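PDB 5BTO: SsRai1 from Scheffersomyces stipitis, which removes NAD and other 5' caps, and diphosphate from 5'-triphosphate ends, from RNA using a divalent metal cation, and directly binds and stimulates the exoribonuclease RAT1. Local coordinates for residues Glu28-Ala33 against Lys88-Ala93; Tyr214-Ser219 against Ala233-Cys238. All coordinates share one frame; numbering follows the deposited sequence.

In the fold
Both interactions are buried and use the same mixed sheet, in which strands 27-34 and 216-225 are neighbours. Interaction 1 (28-33 with 88-93) packs strand 27-34 of that sheet against helix 87-101 through apolar side chains. Interaction 2 (214-219 with 233-238) lies nearer the centre of the chain and runs between adjacent strands, where backbone hydrogen bonds and a bridging water do the work. The two meet directly: F32 and I218 are joined through their backbones, and E28 and S219 through their side chains. Their chemistry follows their place, with phenylalanines of the strand against A93, C89 and L90 of the helix, and acidic residues where the strand pair of interaction 2 leads into the substrate- and metal-binding site.

Interaction 1: residues Glu28-Ala33 against Lys88-Ala93; sequences EIFAFA and KCLLTA
F32 lays its side chain along helix 87-101, meeting A93, then L90 and C89. At its root, CB and CG face the methyl of A93, and CD1 comes closest to it, 3.6 Å from A93 CB. Further out, F32 CE1 lies 4.2 Å from L90 CD1. The far end of the ring reaches the preceding turn, where F32 CE2 is 3.7 Å from C89 SG and CZ lies 4.1 Å from both L90 N and this sulfur. The sulfur approaches obliquely, 65° off the ring normal, in a Cys sulfur-aromatic contact, while the carbonyl oxygen of C89 lies over one face.

F30 packs on the same A93 methyl. Its CE2 is 3.5 Å from A93 CB, and A93 O stands 3.9 Å above the ring plane, offset toward the rim. The methyl of A93 is therefore shared by two phenyl rings, and a side chain this small lets both approach the helix backbone. Each phenylalanine places CG between its own N and carbonyl carbon (chi1 60° in F30, 65° in F32), which sends the two rings toward the helix together.

Alternation along the strand puts F30 and F32 on the helix side and turns A31 the other way, onto Y217. At I29 and F30, which both face V220, the strand makes a classic beta bulge. Within the sheet I218 packs beside F32. Y97, further along the helix, meets the F30 ring, Y114 touches F32, C89 and L90, and L90 reaches A233; the helix thus lies against strands 27-34, 111-114 and 228-235.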
ATOM      1  N   GLU A  28       4.388   3.572 -32.292  1.00 16.86           N
ATOM      2  CA  GLU A  28       3.149   4.107 -32.844  1.00 17.57           C
ATOM      3  C   GLU A  28       2.518   3.093 -33.789  1.00 16.30           C
ATOM      4  O   GLU A  28       3.215   2.495 -34.637  1.00 19.23           O
ATOM      5  CB  GLU A  28       3.390   5.408 -33.620  1.00 16.86           C
ATOM      6  CG  GLU A  28       2.098   6.009 -34.182  1.00 18.07           C
ATOM      7  CD  GLU A  28       2.318   7.328 -34.908  1.00 18.08           C
ATOM      8  OE1 GLU A  28       2.570   8.364 -34.242  1.00 17.96           O
ATOM      9  OE2 GLU A  28       2.221   7.325 -36.147  1.00 19.83           O
ATOM     10  N   ILE A  29       1.206   2.918 -33.679  1.00 15.17           N
ATOM     11  CA  ILE A  29       0.501   2.051 -34.631  1.00 16.76           C
ATOM     12  C   ILE A  29      -0.499   2.799 -35.516  1.00 17.84           C
ATOM     13  O   ILE A  29      -0.797   2.357 -36.622  1.00 19.32           O
ATOM     14  CB  ILE A  29      -0.169   0.824 -33.954  1.00 19.73           C
ATOM     15  CG1 ILE A  29      -1.008   1.251 -32.750  1.00 20.58           C
ATOM     16  CG2 ILE A  29       0.882  -0.187 -33.544  1.00 21.79           C
ATOM     17  CD1 ILE A  29      -2.047   0.193 -32.333  1.00 25.24           C
ATOM     18  N   PHE A  30      -1.015   3.927 -35.033  1.00 17.16           N
ATOM     19  CA  PHE A  30      -1.847   4.800 -35.868  1.00 16.27           C
ATOM     20  C   PHE A  30      -1.928   6.198 -35.271  1.00 16.41           C
ATOM     21  O   PHE A  30      -1.478   6.420 -34.153  1.00 16.46           O
ATOM     22  CB  PHE A  30      -3.254   4.209 -36.127  1.00 17.22           C
ATOM     23  CG  PHE A  30      -4.084   3.959 -34.880  1.00 18.46           C
ATOM     24  CD1 PHE A  30      -4.015   2.739 -34.216  1.00 18.17           C
ATOM     25  CD2 PHE A  30      -4.984   4.912 -34.416  1.00 19.30           C
ATOM     26  CE1 PHE A  30      -4.798   2.488 -33.086  1.00 19.12           C
ATOM     27  CE2 PHE A  30      -5.778   4.664 -33.271  1.00 19.79           C
ATOM     28  CZ  PHE A  30      -5.683   3.451 -32.626  1.00 18.87           C
ATOM     29  N   ALA A  31      -2.493   7.136 -36.020  1.00 16.18           N
ATOM     30  CA  ALA A  31      -2.678   8.485 -35.513  1.00 17.92           C
ATOM     31  C   ALA A  31      -4.024   9.007 -35.960  1.00 17.91           C
ATOM     32  O   ALA A  31      -4.636   8.460 -36.872  1.00 19.32           O
ATOM     33  CB  ALA A  31      -1.541   9.405 -36.003  1.00 17.74           C
ATOM     34  N   PHE A  32      -4.507  10.045 -35.287  1.00 18.25           N
ATOM     35  CA  PHE A  32      -5.650  10.798 -35.783  1.00 17.92           C
ATOM     36  C   PHE A  32      -5.493  12.258 -35.385  1.00 18.19           C
ATOM     37  O   PHE A  32      -4.560  12.601 -34.661  1.00 18.57           O
ATOM     38  CB  PHE A  32      -6.996  10.181 -35.343  1.00 16.45           C
ATOM     39  CG  PHE A  32      -7.254  10.198 -33.848  1.00 18.32           C
ATOM     40  CD1 PHE A  32      -6.723   9.217 -33.023  1.00 17.33           C
ATOM     41  CD2 PHE A  32      -8.079  11.164 -33.285  1.00 19.41           C
ATOM     42  CE1 PHE A  32      -6.991   9.215 -31.652  1.00 17.35           C
ATOM     43  CE2 PHE A  32      -8.356  11.169 -31.916  1.00 20.68           C
ATOM     44  CZ  PHE A  32      -7.813  10.194 -31.100  1.00 17.98           C
ATOM     45  N   ALA A  33      -6.361  13.124 -35.889  1.00 18.16           N
ATOM     46  CA  ALA A  33      -6.219  14.542 -35.586  1.00 18.08           C
ATOM     47  C   ALA A  33      -7.562  15.230 -35.413  1.00 20.29           C
ATOM     48  O   ALA A  33      -8.595  14.719 -35.832  1.00 22.95           O
ATOM     49  CB  ALA A  33      -5.388  15.243 -36.683  1.00 18.89           C
ATOM     50  N   LYS A  88     -14.732   8.091 -27.743  1.00 24.97           N
ATOM     51  CA  LYS A  88     -15.437   7.854 -29.000  1.00 26.94           C
ATOM     52  C   LYS A  88     -14.515   7.990 -30.210  1.00 25.39           C
ATOM     53  O   LYS A  88     -14.484   7.120 -31.090  1.00 25.78           O
ATOM     54  CB  LYS A  88     -16.617   8.817 -29.151  1.00 31.64           C
ATOM     55  CG  LYS A  88     -17.643   8.726 -28.040  1.00 36.33           C
ATOM     56  CD  LYS A  88     -18.729   9.779 -28.219  1.00 39.36           C
ATOM     57  CE  LYS A  88     -19.778   9.674 -27.129  1.00 41.40           C
ATOM     58  NZ  LYS A  88     -19.196   9.841 -25.766  1.00 41.99           N
ATOM     59  N   CYS A  89     -13.772   9.090 -30.267  1.00 24.20           N
ATOM     60  CA  CYS A  89     -12.861   9.301 -31.389  1.00 24.03           C
ATOM     61  C   CYS A  89     -11.711   8.287 -31.380  1.00 21.47           C
ATOM     62  O   CYS A  89     -11.310   7.789 -32.432  1.00 21.46           O
ATOM     63  CB  CYS A  89     -12.349  10.754 -31.458  1.00 27.30           C
ATOM     64  SG  CYS A  89     -11.528  11.419 -29.983  1.00 30.26           S
ATOM     65  N   LEU A  90     -11.189   7.978 -30.199  1.00 19.64           N
ATOM     66  CA  LEU A  90     -10.172   6.941 -30.077  1.00 17.66           C
ATOM     67  C   LEU A  90     -10.697   5.609 -30.627  1.00 19.31           C
ATOM     68  O   LEU A  90     -10.007   4.922 -31.386  1.00 19.98           O
ATOM     69  CB  LEU A  90      -9.701   6.798 -28.622  1.00 19.25           C
ATOM     70  CG  LEU A  90      -8.690   5.684 -28.335  1.00 18.81           C
ATOM     71  CD1 LEU A  90      -7.500   5.767 -29.305  1.00 19.71           C
ATOM     72  CD2 LEU A  90      -8.217   5.732 -26.869  1.00 17.94           C
ATOM     73  N   LEU A  91     -11.913   5.239 -30.247  1.00 19.88           N
ATOM     74  CA  LEU A  91     -12.478   3.983 -30.742  1.00 19.54           C
ATOM     75  C   LEU A  91     -12.737   4.019 -32.240  1.00 21.66           C
ATOM     76  O   LEU A  91     -12.607   3.002 -32.917  1.00 21.80           O
ATOM     77  CB  LEU A  91     -13.766   3.628 -30.005  1.00 21.35           C
ATOM     78  CG  LEU A  91     -13.519   3.350 -28.530  1.00 22.09           C
ATOM     79  CD1 LEU A  91     -14.821   2.961 -27.854  1.00 22.95           C
ATOM     80  CD2 LEU A  91     -12.466   2.263 -28.363  1.00 22.61           C
ATOM     81  N   THR A  92     -13.115   5.180 -32.756  1.00 21.31           N
ATOM     82  CA  THR A  92     -13.296   5.314 -34.202  1.00 22.49           C
ATOM     83  C   THR A  92     -11.969   5.048 -34.921  1.00 22.63           C
ATOM     84  O   THR A  92     -11.913   4.293 -35.892  1.00 22.19           O
ATOM     85  CB  THR A  92     -13.848   6.701 -34.584  1.00 22.95           C
ATOM     86  OG1 THR A  92     -15.124   6.896 -33.954  1.00 26.41           O
ATOM     87  CG2 THR A  92     -14.012   6.821 -36.108  1.00 23.05           C
ATOM     88  N   ALA A  93     -10.894   5.642 -34.418  1.00 20.61           N
ATOM     89  CA  ALA A  93      -9.581   5.449 -35.023  1.00 20.22           C
ATOM     90  C   ALA A  93      -9.100   4.006 -34.857  1.00 20.76           C
ATOM     91  O   ALA A  93      -8.499   3.441 -35.760  1.00 21.67           O
ATOM     92  CB  ALA A  93      -8.571   6.423 -34.418  1.00 20.95           C
TER

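Interaction 2: residues Tyr214-Ser219 against Ala233-Cys238; sequences YEQYIS and AGEVDC
One water oxygen is gripped by three groups from the two segments: Y217 N donates to it at 2.9 Å, and it donates to E235 OE2 at 2.9 Å and to V236 O at 2.8 Å. It stands in for a direct bond from Y217 N to V236 O, and so bridges the strands as they begin to part. The other half of this pairing is direct, V236 N reaching Y217 O at 2.9 Å with an N-H...O angle of 163°. S219 and G234 form a full antiparallel hydrogen-bonded pair, S219 N to G234 O at 2.9 Å and G234 N to S219 O at 2.8 Å.

E235 extends with CG anti to its backbone N (chi1 -173°), carrying its carboxylate across Q216, whose CB and CG lie by OE2; the amide and carboxylate planes are 49° apart. The side chain of I218 also crosses E235 at about a right angle, I218 CD1 lying 3.7 Å from E235 CB. V236, branched and apolar, sets its CB at the edge of the Y217 ring and its CG2 3.8 Å from S219 CB. The Y217 hydroxyl is held by Y254 and K48.

R115 binds the carbonyl oxygen of E235 and approaches G234, which adds no side chain there. The segments join the hairpin strands 216-225 and 228-235 of a PD-(D/E)XK nuclease fold. The second strand carries E235, which binds substrate; D237, just beyond it, binds the divalent metal cation with E186, E256 and L257.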
ATOM      1  N   TYR A 214      -7.856  24.317 -31.172  1.00 34.72           N
ATOM      2  CA  TYR A 214      -8.681  23.316 -31.839  1.00 33.36           C
ATOM      3  C   TYR A 214      -7.818  22.216 -32.435  1.00 30.85           C
ATOM      4  O   TYR A 214      -8.123  21.029 -32.306  1.00 30.56           O
ATOM      5  CB  TYR A 214      -9.509  23.953 -32.953  1.00 36.51           C
ATOM      6  CG  TYR A 214     -10.775  24.609 -32.471  1.00 40.55           C
ATOM      7  CD1 TYR A 214     -10.743  25.858 -31.862  1.00 42.74           C
ATOM      8  CD2 TYR A 214     -12.006  23.983 -32.622  1.00 42.37           C
ATOM      9  CE1 TYR A 214     -11.902  26.465 -31.418  1.00 44.36           C
ATOM     10  CE2 TYR A 214     -13.174  24.584 -32.179  1.00 44.65           C
ATOM     11  CZ  TYR A 214     -13.114  25.824 -31.580  1.00 45.98           C
ATOM     12  OH  TYR A 214     -14.269  26.425 -31.140  1.00 48.45           O
ATOM     13  N   GLU A 215      -6.734  22.619 -33.089  1.00 27.63           N
ATOM     14  CA  GLU A 215      -5.897  21.676 -33.818  1.00 27.57           C
ATOM     15  C   GLU A 215      -5.102  20.784 -32.879  1.00 24.78           C
ATOM     16  O   GLU A 215      -4.373  21.273 -32.012  1.00 24.16           O
ATOM     17  CB  GLU A 215      -4.958  22.415 -34.777  1.00 27.61           C
ATOM     18  CG  GLU A 215      -5.666  23.086 -35.939  1.00 30.82           C
ATOM     19  CD  GLU A 215      -4.723  23.909 -36.790  1.00 34.98           C
ATOM     20  OE1 GLU A 215      -4.036  24.791 -36.235  1.00 34.93           O
ATOM     21  OE2 GLU A 215      -4.665  23.670 -38.012  1.00 38.64           O
ATOM     22  N   GLN A 216      -5.256  19.475 -33.061  1.00 23.70           N
ATOM     23  CA  GLN A 216      -4.540  18.479 -32.273  1.00 23.81           C
ATOM     24  C   GLN A 216      -4.074  17.339 -33.158  1.00 22.53           C
ATOM     25  O   GLN A 216      -4.828  16.856 -34.004  1.00 23.28           O
ATOM     26  CB  GLN A 216      -5.439  17.892 -31.184  1.00 26.56           C
ATOM     27  CG  GLN A 216      -5.845  18.848 -30.094  1.00 29.05           C
ATOM     28  CD  GLN A 216      -6.651  18.150 -29.020  1.00 35.36           C
ATOM     29  OE1 GLN A 216      -7.273  17.116 -29.270  1.00 38.75           O
ATOM     30  NE2 GLN A 216      -6.638  18.706 -27.816  1.00 37.14           N
ATOM     31  N   TYR A 217      -2.838  16.897 -32.944  1.00 20.33           N
ATOM     32  CA  TYR A 217      -2.306  15.714 -33.613  1.00 17.53           C
ATOM     33  C   TYR A 217      -2.124  14.633 -32.553  1.00 17.83           C
ATOM     34  O   TYR A 217      -1.436  14.849 -31.547  1.00 16.78           O
ATOM     35  CB  TYR A 217      -0.971  16.042 -34.291  1.00 16.01           C
ATOM     36  CG  TYR A 217      -0.269  14.844 -34.905  1.00 18.49           C
ATOM     37  CD1 TYR A 217      -0.749  14.251 -36.065  1.00 21.19           C
ATOM     38  CD2 TYR A 217       0.877  14.318 -34.333  1.00 22.53           C
ATOM     39  CE1 TYR A 217      -0.114  13.162 -36.628  1.00 20.18           C
ATOM     40  CE2 TYR A 217       1.527  13.226 -34.894  1.00 21.17           C
ATOM     41  CZ  TYR A 217       1.024  12.654 -36.042  1.00 20.76           C
ATOM     42  OH  TYR A 217       1.667  11.578 -36.606  1.00 20.48           O
ATOM     43  N   ILE A 218      -2.771  13.489 -32.747  1.00 16.27           N
ATOM     44  CA  ILE A 218      -2.802  12.465 -31.700  1.00 15.08           C
ATOM     45  C   ILE A 218      -2.125  11.195 -32.181  1.00 16.37           C
ATOM     46  O   ILE A 218      -2.554  10.592 -33.171  1.00 18.64           O
ATOM     47  CB  ILE A 218      -4.250  12.106 -31.288  1.00 17.34           C
ATOM     48  CG1 ILE A 218      -5.059  13.362 -30.965  1.00 23.83           C
ATOM     49  CG2 ILE A 218      -4.260  11.122 -30.097  1.00 17.60           C
ATOM     50  CD1 ILE A 218      -4.557  14.114 -29.761  1.00 25.29           C
ATOM     51  N   SER A 219      -1.061  10.807 -31.487  1.00 14.39           N
ATOM     52  CA  SER A 219      -0.371   9.559 -31.765  1.00 14.75           C
ATOM     53  C   SER A 219      -0.946   8.461 -30.867  1.00 15.37           C
ATOM     54  O   SER A 219      -1.184   8.671 -29.678  1.00 16.47           O
ATOM     55  CB  SER A 219       1.133   9.718 -31.514  1.00 16.70           C
ATOM     56  OG  SER A 219       1.814   8.474 -31.598  1.00 16.69           O
ATOM     57  N   ALA A 233      -3.214   6.744 -26.237  1.00 14.15           N
ATOM     58  CA  ALA A 233      -3.366   7.852 -27.183  1.00 13.35           C
ATOM     59  C   ALA A 233      -2.851   9.141 -26.532  1.00 13.88           C
ATOM     60  O   ALA A 233      -3.164   9.424 -25.370  1.00 14.46           O
ATOM     61  CB  ALA A 233      -4.822   8.000 -27.582  1.00 14.76           C
ATOM     62  N   GLY A 234      -2.063   9.919 -27.272  1.00 14.10           N
ATOM     63  CA  GLY A 234      -1.523  11.147 -26.730  1.00 14.63           C
ATOM     64  C   GLY A 234      -1.257  12.216 -27.769  1.00 14.51           C
ATOM     65  O   GLY A 234      -0.734  11.923 -28.845  1.00 15.77           O
ATOM     66  N   GLU A 235      -1.601  13.459 -27.445  1.00 15.69           N
ATOM     67  CA  GLU A 235      -1.250  14.581 -28.320  1.00 15.94           C
ATOM     68  C   GLU A 235       0.257  14.751 -28.421  1.00 15.96           C
ATOM     69  O   GLU A 235       0.984  14.629 -27.429  1.00 17.06           O
ATOM     70  CB  GLU A 235      -1.883  15.897 -27.850  1.00 18.60           C
ATOM     71  CG  GLU A 235      -1.655  17.035 -28.863  1.00 21.06           C
ATOM     72  CD  GLU A 235      -2.274  18.358 -28.465  1.00 28.72           C
ATOM     73  OE1 GLU A 235      -2.911  18.421 -27.395  1.00 30.24           O
ATOM     74  OE2 GLU A 235      -2.116  19.345 -29.230  1.00 31.89           O
ATOM     75  N   VAL A 236       0.712  15.051 -29.636  1.00 14.77           N
ATOM     76  CA  VAL A 236       2.121  15.267 -29.928  1.00 15.46           C
ATOM     77  C   VAL A 236       2.253  16.650 -30.541  1.00 15.97           C
ATOM     78  O   VAL A 236       1.473  17.025 -31.426  1.00 17.87           O
ATOM     79  CB  VAL A 236       2.638  14.185 -30.906  1.00 17.79           C
ATOM     80  CG1 VAL A 236       3.950  14.619 -31.581  1.00 18.69           C
ATOM     81  CG2 VAL A 236       2.782  12.832 -30.181  1.00 20.06           C
ATOM     82  N   ASP A 237       3.225  17.423 -30.065  1.00 15.27           N
ATOM     83  CA  ASP A 237       3.299  18.830 -30.444  1.00 16.98           C
ATOM     84  C   ASP A 237       3.904  19.052 -31.830  1.00 18.23           C
ATOM     85  O   ASP A 237       3.383  19.846 -32.608  1.00 21.79           O
ATOM     86  CB  ASP A 237       4.057  19.649 -29.397  1.00 18.59           C
ATOM     87  CG  ASP A 237       3.341  19.675 -28.057  1.00 23.14           C
ATOM     88  OD1 ASP A 237       2.094  19.604 -28.070  1.00 24.65           O
ATOM     89  OD2 ASP A 237       4.013  19.759 -27.006  1.00 22.65           O
ATOM     90  N   CYS A 238       4.985  18.347 -32.139  1.00 17.66           N
ATOM     91  CA  CYS A 238       5.640  18.536 -33.430  1.00 17.12           C
ATOM     92  C   CYS A 238       6.623  17.422 -33.757  1.00 17.80           C
ATOM     93  O   CYS A 238       6.914  16.556 -32.933  1.00 17.11           O
ATOM     94  CB  CYS A 238       6.355  19.901 -33.473  1.00 18.86           C
ATOM     95  SG  CYS A 238       7.864  19.999 -32.514  1.00 22.90           S
TER
HETATM   96  O   HOH W   1      -0.839  18.534 -31.646  1.00 25.14           O